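Local coordinates for peptide ABC transporter, peptide-binding protein (Enterococcus faecalis, PDB 3O6P) that probably binds peptides outside the cell for import by an ABC transporter, represented here by one portion of the full-length protein, at residues Asp79-Trp87 with Gln123-Val131. Numbering follows the deposited sequence.
Sequences DTKKAKEYW and QDALDGVKV. With NA (sodium ion), chain B.
The indole of Trp87 carries Val129 and Leu126 on one face and the carbonyl oxygen of Asp127 at its edge, where helix 80-94 meets the type II beta turn Leu126-Val129. This turn joins helix 109-125 to strand 129-136, outermost in the mixed sheet of this fragment of a family 5 solute-binding protein, and it illustrates how one tryptophan can meet a turn with both its face and its N-H edge. Val129 CG2 sits over the six-membered ring of Trp87, 3.8 Å from its centroid, while Leu126 CB makes a CH-pi contact with the five-membered ring. Because CG of Trp87 stands anti to the backbone N (chi1 167°), the indole reaches the turn, and NE1 donates to Asp127 O at 2.9 Å, nearly straight (164°) but from above the carbonyl plane. Leu126 CD2 packs against Ala83 CB and Trp87 CB. Nearer the start of helix 80-94, Lys84 lies with its aliphatic chain alongside Ala125 O and bends at its last torsion (chi4 -76°), so that NZ donates a hydrogen bond to that oxygen at 2.8 Å; a water links NZ to Asp124 O. A sodium ion is bound by Gln123 O from the helix, Leu126 O and Val129 O from the turn, and three waters, one of which donates a hydrogen bond to Asp127 OD1 at 2.7 Å.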
ATOM      1  N   ASP A  79      13.837   6.584  -3.171  1.00 14.52           N
ATOM      2  CA  ASP A  79      14.646   7.585  -3.869  1.00 15.12           C
ATOM      3  C   ASP A  79      14.125   8.961  -3.486  1.00 15.11           C
ATOM      4  O   ASP A  79      13.087   9.392  -3.984  1.00 15.11           O
ATOM      5  CB  ASP A  79      14.515   7.346  -5.385  1.00 16.86           C
ATOM      6  CG  ASP A  79      15.375   8.273  -6.210  1.00 20.15           C
ATOM      7  OD1 ASP A  79      15.657   9.401  -5.793  1.00 22.91           O
ATOM      8  OD2 ASP A  79      15.755   7.856  -7.318  1.00 27.20           O
ATOM      9  N   THR A  80      14.832   9.662  -2.611  1.00 14.59           N
ATOM     10  CA  THR A  80      14.286  10.949  -2.161  1.00 15.20           C
ATOM     11  C   THR A  80      14.368  12.032  -3.215  1.00 14.29           C
ATOM     12  O   THR A  80      13.578  12.968  -3.140  1.00 14.33           O
ATOM     13  CB  THR A  80      14.830  11.483  -0.792  1.00 14.98           C
ATOM     14  OG1 THR A  80      16.231  11.756  -0.914  1.00 19.15           O
ATOM     15  CG2 THR A  80      14.566  10.488   0.344  1.00 15.91           C
ATOM     16  N   LYS A  81      15.293  11.923  -4.186  1.00 15.19           N
ATOM     17  CA  LYS A  81      15.298  12.873  -5.336  1.00 16.02           C
ATOM     18  C   LYS A  81      13.985  12.744  -6.122  1.00 16.23           C
ATOM     19  O   LYS A  81      13.311  13.758  -6.435  1.00 15.91           O
ATOM     20  CB  LYS A  81      16.507  12.638  -6.265  1.00 18.13           C
ATOM     21  CG  LYS A  81      16.591  13.625  -7.420  1.00 22.35           C
ATOM     22  CD  LYS A  81      17.943  13.572  -8.138  1.00 29.68           C
ATOM     23  CE  LYS A  81      17.950  14.513  -9.353  1.00 33.11           C
ATOM     24  NZ  LYS A  81      19.332  14.783  -9.849  1.00 37.22           N
ATOM     25  N   LYS A  82      13.599  11.492  -6.395  1.00 14.71           N
ATOM     26  CA  LYS A  82      12.314  11.240  -7.014  1.00 15.44           C
ATOM     27  C   LYS A  82      11.136  11.628  -6.120  1.00 14.22           C
ATOM     28  O   LYS A  82      10.152  12.182  -6.621  1.00 14.64           O
ATOM     29  CB  LYS A  82      12.185   9.808  -7.524  1.00 16.03           C
ATOM     30  CG  LYS A  82      13.099   9.532  -8.761  1.00 19.08           C
ATOM     31  CD  LYS A  82      12.797   8.164  -9.409  1.00 24.53           C
ATOM     32  CE  LYS A  82      13.251   8.100 -10.891  1.00 28.74           C
ATOM     33  NZ  LYS A  82      12.805   6.823 -11.586  1.00 32.41           N
ATOM     34  N   ALA A  83      11.218  11.378  -4.810  1.00 13.08           N
ATOM     35  CA  ALA A  83      10.144  11.836  -3.919  1.00 12.25           C
ATOM     36  C   ALA A  83       9.878  13.342  -4.091  1.00 12.74           C
ATOM     37  O   ALA A  83       8.739  13.764  -4.240  1.00 12.48           O
ATOM     38  CB  ALA A  83      10.459  11.504  -2.446  1.00 13.23           C
ATOM     39  N   LYS A  84      10.956  14.140  -4.070  1.00 11.91           N
ATOM     40  CA  LYS A  84      10.841  15.574  -4.244  1.00 12.90           C
ATOM     41  C   LYS A  84      10.238  15.947  -5.594  1.00 13.51           C
ATOM     42  O   LYS A  84       9.380  16.843  -5.672  1.00 14.05           O
ATOM     43  CB  LYS A  84      12.216  16.220  -4.072  1.00 12.71           C
ATOM     44  CG  LYS A  84      12.677  16.137  -2.601  1.00 15.02           C
ATOM     45  CD  LYS A  84      14.105  16.592  -2.415  1.00 18.74           C
ATOM     46  CE  LYS A  84      14.549  16.364  -0.965  1.00 20.31           C
ATOM     47  NZ  LYS A  84      13.957  17.387  -0.048  1.00 26.12           N
ATOM     48  N   GLU A  85      10.680  15.276  -6.655  1.00 14.08           N
ATOM     49  CA  GLU A  85      10.192  15.591  -8.001  1.00 13.91           C
ATOM     50  C   GLU A  85       8.686  15.296  -8.104  1.00 13.41           C
ATOM     51  O   GLU A  85       7.908  16.096  -8.649  1.00 14.43           O
ATOM     52  CB  GLU A  85      10.934  14.731  -9.022  1.00 15.53           C
ATOM     53  CG  GLU A  85      10.448  14.923 -10.452  1.00 20.17           C
ATOM     54  CD  GLU A  85      10.978  13.872 -11.429  1.00 26.45           C
ATOM     55  OE1 GLU A  85      11.552  12.842 -10.992  1.00 29.52           O
ATOM     56  OE2 GLU A  85      10.789  14.066 -12.654  1.00 30.66           O
ATOM     57  N   TYR A  86       8.278  14.146  -7.585  1.00 12.64           N
ATOM     58  CA  TYR A  86       6.864  13.764  -7.658  1.00 11.66           C
ATOM     59  C   TYR A  86       5.971  14.656  -6.805  1.00 12.36           C
ATOM     60  O   TYR A  86       4.832  14.939  -7.179  1.00 12.99           O
ATOM     61  CB  TYR A  86       6.702  12.279  -7.299  1.00 11.82           C
ATOM     62  CG  TYR A  86       6.999  11.398  -8.494  1.00 13.39           C
ATOM     63  CD1 TYR A  86       8.287  11.357  -9.063  1.00 16.42           C
ATOM     64  CD2 TYR A  86       5.986  10.670  -9.110  1.00 16.76           C
ATOM     65  CE1 TYR A  86       8.549  10.564 -10.180  1.00 17.14           C
ATOM     66  CE2 TYR A  86       6.250   9.864 -10.216  1.00 18.92           C
ATOM     67  CZ  TYR A  86       7.521   9.818 -10.743  1.00 18.84           C
ATOM     68  OH  TYR A  86       7.762   9.024 -11.844  1.00 22.02           O
ATOM     69  N   TRP A  87       6.482  15.116  -5.663  1.00 12.55           N
ATOM     70  CA  TRP A  87       5.732  16.048  -4.855  1.00 12.75           C
ATOM     71  C   TRP A  87       5.596  17.403  -5.576  1.00 13.85           C
ATOM     72  O   TRP A  87       4.515  18.013  -5.546  1.00 13.69           O
ATOM     73  CB  TRP A  87       6.387  16.183  -3.476  1.00 12.77           C
ATOM     74  CG  TRP A  87       5.943  17.336  -2.572  1.00 13.50           C
ATOM     75  CD1 TRP A  87       6.757  18.227  -1.936  1.00 15.20           C
ATOM     76  CD2 TRP A  87       4.606  17.651  -2.157  1.00 12.90           C
ATOM     77  NE1 TRP A  87       6.006  19.086  -1.161  1.00 15.74           N
ATOM     78  CE2 TRP A  87       4.686  18.761  -1.290  1.00 14.74           C
ATOM     79  CE3 TRP A  87       3.348  17.111  -2.441  1.00 14.12           C
ATOM     80  CZ2 TRP A  87       3.545  19.349  -0.705  1.00 15.84           C
ATOM     81  CZ3 TRP A  87       2.217  17.700  -1.851  1.00 15.82           C
ATOM     82  CH2 TRP A  87       2.327  18.796  -0.992  1.00 15.26           C
ATOM     83  N   GLN A 123       8.150  13.528   6.184  0.50 14.46           N
ATOM     84  CA  GLN A 123       8.293  14.913   6.609  0.50 15.15           C
ATOM     85  C   GLN A 123       9.635  15.487   6.159  0.50 14.97           C
ATOM     86  O   GLN A 123       9.709  16.593   5.597  0.50 15.03           O
ATOM     87  CB  GLN A 123       8.134  14.987   8.132  0.50 15.58           C
ATOM     88  CG  GLN A 123       8.290  16.358   8.698  0.50 18.14           C
ATOM     89  CD  GLN A 123       7.598  16.466  10.043  0.50 18.34           C
ATOM     90  OE1 GLN A 123       6.370  16.538  10.119  0.50 15.64           O
ATOM     91  NE2 GLN A 123       8.383  16.486  11.108  0.50 22.05           N
ATOM     92  N   ASP A 124      10.692  14.714   6.349  1.00 15.39           N
ATOM     93  CA  ASP A 124      12.019  15.169   6.018  1.00 15.49           C
ATOM     94  C   ASP A 124      12.220  15.354   4.496  1.00 15.03           C
ATOM     95  O   ASP A 124      12.803  16.351   4.049  1.00 16.24           O
ATOM     96  CB  ASP A 124      13.048  14.189   6.605  1.00 16.14           C
ATOM     97  CG  ASP A 124      14.433  14.695   6.440  1.00 20.39           C
ATOM     98  OD1 ASP A 124      14.807  15.621   7.180  1.00 23.80           O
ATOM     99  OD2 ASP A 124      15.121  14.215   5.526  1.00 23.93           O
ATOM    100  N   ALA A 125      11.698  14.411   3.707  1.00 14.30           N
ATOM    101  CA  ALA A 125      11.922  14.395   2.262  1.00 13.70           C
ATOM    102  C   ALA A 125      11.141  15.467   1.505  1.00 14.91           C
ATOM    103  O   ALA A 125      11.640  16.010   0.509  1.00 16.15           O
ATOM    104  CB  ALA A 125      11.612  13.007   1.680  1.00 14.37           C
ATOM    105  N   LEU A 126       9.938  15.784   1.991  1.00 15.40           N
ATOM    106  CA  LEU A 126       9.008  16.626   1.238  1.00 15.51           C
ATOM    107  C   LEU A 126       8.842  17.988   1.879  1.00 16.28           C
ATOM    108  O   LEU A 126       8.220  18.127   2.928  1.00 16.36           O
ATOM    109  CB  LEU A 126       7.661  15.923   1.097  1.00 14.94           C
ATOM    110  CG  LEU A 126       7.733  14.507   0.510  1.00 14.93           C
ATOM    111  CD1 LEU A 126       6.335  13.877   0.344  1.00 14.16           C
ATOM    112  CD2 LEU A 126       8.507  14.447  -0.814  1.00 16.40           C
ATOM    113  N   ASP A 127       9.404  19.004   1.249  1.00 17.66           N
ATOM    114  CA  ASP A 127       9.356  20.347   1.820  1.00 19.52           C
ATOM    115  C   ASP A 127       7.928  20.858   1.724  1.00 19.39           C
ATOM    116  O   ASP A 127       7.352  20.856   0.649  1.00 21.58           O
ATOM    117  CB  ASP A 127      10.335  21.286   1.097  1.00 20.41           C
ATOM    118  CG  ASP A 127      11.805  21.036   1.494  1.00 24.86           C
ATOM    119  OD1 ASP A 127      12.083  20.623   2.644  1.00 28.80           O
ATOM    120  OD2 ASP A 127      12.698  21.288   0.659  1.00 29.31           O
ATOM    121  N   GLY A 128       7.360  21.295   2.844  1.00 19.18           N
ATOM    122  CA  GLY A 128       5.970  21.747   2.852  1.00 18.40           C
ATOM    123  C   GLY A 128       5.000  20.665   3.305  1.00 17.91           C
ATOM    124  O   GLY A 128       3.781  20.899   3.375  1.00 18.39           O
ATOM    125  N   VAL A 129       5.530  19.488   3.622  1.00 15.69           N
ATOM    126  CA  VAL A 129       4.682  18.421   4.198  1.00 15.80           C
ATOM    127  C   VAL A 129       4.996  18.234   5.688  1.00 15.92           C
ATOM    128  O   VAL A 129       6.171  18.070   6.069  1.00 17.40           O
ATOM    129  CB  VAL A 129       4.845  17.097   3.456  1.00 15.58           C
ATOM    130  CG1 VAL A 129       3.922  16.009   4.064  1.00 15.52           C
ATOM    131  CG2 VAL A 129       4.524  17.247   1.962  1.00 17.11           C
ATOM    132  N   LYS A 130       3.969  18.255   6.522  1.00 16.01           N
ATOM    133  CA  LYS A 130       4.119  18.013   7.945  1.00 16.00           C
ATOM    134  C   LYS A 130       3.332  16.765   8.238  1.00 15.63           C
ATOM    135  O   LYS A 130       2.227  16.592   7.707  1.00 15.58           O
ATOM    136  CB  LYS A 130       3.553  19.176   8.753  1.00 17.28           C
ATOM    137  CG  LYS A 130       3.460  18.872  10.235  1.00 21.86           C
ATOM    138  CD  LYS A 130       3.065  20.094  11.059  1.00 28.31           C
ATOM    139  CE  LYS A 130       2.939  19.732  12.546  1.00 31.61           C
ATOM    140  NZ  LYS A 130       4.273  19.500  13.155  1.00 35.58           N
ATOM    141  N   VAL A 131       3.897  15.876   9.053  1.00 14.50           N
ATOM    142  CA  VAL A 131       3.207  14.599   9.334  1.00 13.81           C
ATOM    143  C   VAL A 131       3.080  14.420  10.827  1.00 14.62           C
ATOM    144  O   VAL A 131       4.074  14.539  11.537  1.00 15.22           O
ATOM    145  CB  VAL A 131       4.009  13.383   8.784  1.00 12.86           C
ATOM    146  CG1 VAL A 131       3.265  12.084   9.074  1.00 13.19           C
ATOM    147  CG2 VAL A 131       4.276  13.515   7.283  1.00 14.68           C
TER
HETATM  148 NA    NA B 601       8.669  18.608   5.321  1.00 20.92          NA
HETATM  149  O   HOH W   1      14.906  16.563   2.332  1.00 24.52           O
HETATM  150  O   HOH W   2      11.057  18.978   4.500  1.00 25.49           O
HETATM  151  O   HOH W   3       8.252  20.961   5.350  1.00 20.69           O
HETATM  152  O   HOH W   4       9.646  19.181   7.575  1.00 31.13           O